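Local coordinates for glycoside hydrolase family 16 protein (Bacteroides ovatus, PDB 7KR6) that probably hydrolyses O-glycosyl bonds of mixed-linkage beta-glucans as an endo-glucanase, and here holds a glycan in its active-site cleft, at residues I116-T121 with L191-N195. The protein carries 1 engineered substitution. Numbering follows the deposited sequence.
Sequences IKLPKT and LQDGN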
loop_
_atom_site.group_PDB
_atom_site.type_symbol
_atom_site.label_atom_id
_atom_site.label_comp_id
_atom_site.label_asym_id
_atom_site.label_seq_id
_atom_site.Cartn_x
_atom_site.Cartn_y
_atom_site.Cartn_z
ATOM N N ILE A 116 -24.355 -0.259 -0.910
ATOM C CA ILE A 116 -23.749 -1.387 -1.648
ATOM C C ILE A 116 -23.828 -2.645 -0.794
ATOM O O ILE A 116 -23.421 -2.608 0.381
ATOM C CB ILE A 116 -22.287 -1.077 -2.029
ATOM C CG1 ILE A 116 -22.169 0.250 -2.784
ATOM C CG2 ILE A 116 -21.691 -2.200 -2.842
ATOM C CD1 ILE A 116 -20.735 0.663 -3.076
ATOM N N LYS A 117 -24.204 -3.721 -1.461
ATOM C CA LYS A 117 -24.161 -5.098 -0.934
ATOM C C LYS A 117 -23.067 -5.824 -1.701
ATOM O O LYS A 117 -23.112 -5.880 -2.924
ATOM C CB LYS A 117 -25.515 -5.790 -1.099
ATOM C CG LYS A 117 -25.502 -7.189 -0.484
ATOM C CD LYS A 117 -26.905 -7.685 -0.242
ATOM C CE LYS A 117 -27.311 -8.743 -1.218
ATOM N NZ LYS A 117 -28.770 -8.997 -1.126
ATOM N N LEU A 118 -22.136 -6.409 -0.957
ATOM C CA LEU A 118 -20.901 -6.997 -1.517
ATOM C C LEU A 118 -20.989 -8.509 -1.363
ATOM O O LEU A 118 -21.452 -9.011 -0.341
ATOM C CB LEU A 118 -19.686 -6.442 -0.771
ATOM C CG LEU A 118 -19.371 -4.984 -1.041
ATOM C CD1 LEU A 118 -18.231 -4.494 -0.162
ATOM C CD2 LEU A 118 -19.098 -4.766 -2.527
ATOM N N PRO A 119 -20.451 -9.244 -2.350
ATOM C CA PRO A 119 -20.248 -10.686 -2.243
ATOM C C PRO A 119 -19.104 -10.931 -1.243
ATOM O O PRO A 119 -18.274 -10.057 -0.957
ATOM C CB PRO A 119 -19.784 -11.095 -3.641
ATOM C CG PRO A 119 -19.049 -9.876 -4.107
ATOM C CD PRO A 119 -19.809 -8.694 -3.543
ATOM N N LYS A 120 -19.046 -12.148 -0.719
ATOM C CA LYS A 120 -17.811 -12.645 -0.077
ATOM C C LYS A 120 -16.656 -12.590 -1.073
ATOM O O LYS A 120 -16.714 -13.231 -2.127
ATOM C CB LYS A 120 -18.115 -14.023 0.518
ATOM C CG LYS A 120 -19.050 -13.887 1.713
ATOM C CD LYS A 120 -19.253 -15.121 2.504
ATOM C CE LYS A 120 -20.469 -14.994 3.396
ATOM N NZ LYS A 120 -20.296 -13.980 4.460
ATOM N N THR A 121 -15.607 -11.845 -0.737
ATOM C CA THR A 121 -14.504 -11.585 -1.684
ATOM C C THR A 121 -13.424 -12.655 -1.586
ATOM O O THR A 121 -12.613 -12.761 -2.553
ATOM C CB THR A 121 -13.895 -10.197 -1.463
ATOM O OG1 THR A 121 -13.447 -10.023 -0.107
ATOM C CG2 THR A 121 -14.885 -9.127 -1.846
ATOM N N LEU A 191 -18.815 -6.592 6.188
ATOM C CA LEU A 191 -19.462 -5.813 5.106
ATOM C C LEU A 191 -19.953 -6.752 4.025
ATOM O O LEU A 191 -20.521 -6.265 3.042
ATOM C CB LEU A 191 -18.478 -4.790 4.548
ATOM C CG LEU A 191 -18.065 -3.750 5.565
ATOM C CD1 LEU A 191 -16.919 -2.929 4.974
ATOM C CD2 LEU A 191 -19.250 -2.838 5.946
ATOM N N GLN A 192 -19.842 -8.077 4.255
ATOM C CA GLN A 192 -20.088 -9.092 3.220
ATOM C C GLN A 192 -21.086 -10.087 3.831
ATOM O O GLN A 192 -20.822 -11.287 3.797
ATOM C CB GLN A 192 -18.804 -9.739 2.726
ATOM C CG GLN A 192 -17.835 -8.747 2.100
ATOM C CD GLN A 192 -16.483 -9.346 1.775
ATOM O OE1 GLN A 192 -16.274 -10.554 1.911
ATOM N NE2 GLN A 192 -15.520 -8.502 1.434
ATOM N N ASP A 193 -22.157 -9.529 4.380
ATOM C CA ASP A 193 -23.035 -10.179 5.392
ATOM C C ASP A 193 -24.448 -10.285 4.801
ATOM O O ASP A 193 -25.372 -10.467 5.583
ATOM C CB ASP A 193 -23.094 -9.354 6.675
ATOM C CG ASP A 193 -23.622 -7.922 6.539
ATOM O OD1 ASP A 193 -23.539 -7.375 5.422
ATOM O OD2 ASP A 193 -24.062 -7.342 7.588
ATOM N N GLY A 194 -24.617 -10.079 3.497
ATOM C CA GLY A 194 -25.949 -10.126 2.856
ATOM C C GLY A 194 -26.785 -8.876 3.101
ATOM O O GLY A 194 -27.982 -8.923 2.765
ATOM N N ASN A 195 -26.193 -7.800 3.621
ATOM C CA ASN A 195 -26.897 -6.513 3.836
ATOM C C ASN A 195 -26.196 -5.398 3.053
ATOM O O ASN A 195 -25.015 -5.555 2.679
ATOM C CB ASN A 195 -26.988 -6.118 5.301
ATOM C CG ASN A 195 -27.820 -7.095 6.116
ATOM O OD1 ASN A 195 -27.418 -7.463 7.209
ATOM N ND2 ASN A 195 -28.962 -7.515 5.586
HETATM O O HOH W 1 -21.183 -3.731 1.668
HETATM O O HOH W 2 -22.870 -6.854 1.845
HETATM O O HOH W 3 -23.276 -10.076 1.212
#
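Where strand 112-117 of the family 16 beta-sandwich runs out into a loop, it meets the turn before strand 197-203, whose Gln-192 supplies most of the direct contact. Its side chain, extended beyond CG, passes the carbonyl of Pro-119, whose O lies 3.3 Å from Gln-192 CD, and crosses Thr-121 at about a right angle. Thr-121 N donates to Gln-192 OE1 (3.0 Å), reaching it from above the carbonyl plane, 56° out, while Gln-192 NE2 donates to Thr-121 OG1 (3.0 Å). Lys-120 bends at its last torsion (chi4 -67°), bringing NZ almost end-on to Gln-192 O at 2.8 Å; the same ammonium forms a salt bridge with Glu-162. Between the two segments the remaining polar links run through water. One water donates to Ile-116 O and Leu-191 O, and another links Leu-118 O to Gly-194 N; a third accepts from Leu-118 N beside Leu-191 O and Asn-195 O, its two protons oversubscribed. Lys-117 lays its CD 3.4 Å from Gly-194 O on the way to a salt bridge with Asp-77. Because the backbone N-H of Thr-121 can only donate, it fixes which end of the Gln-192 amide is oxygen, leaving NE2 to donate to OG1.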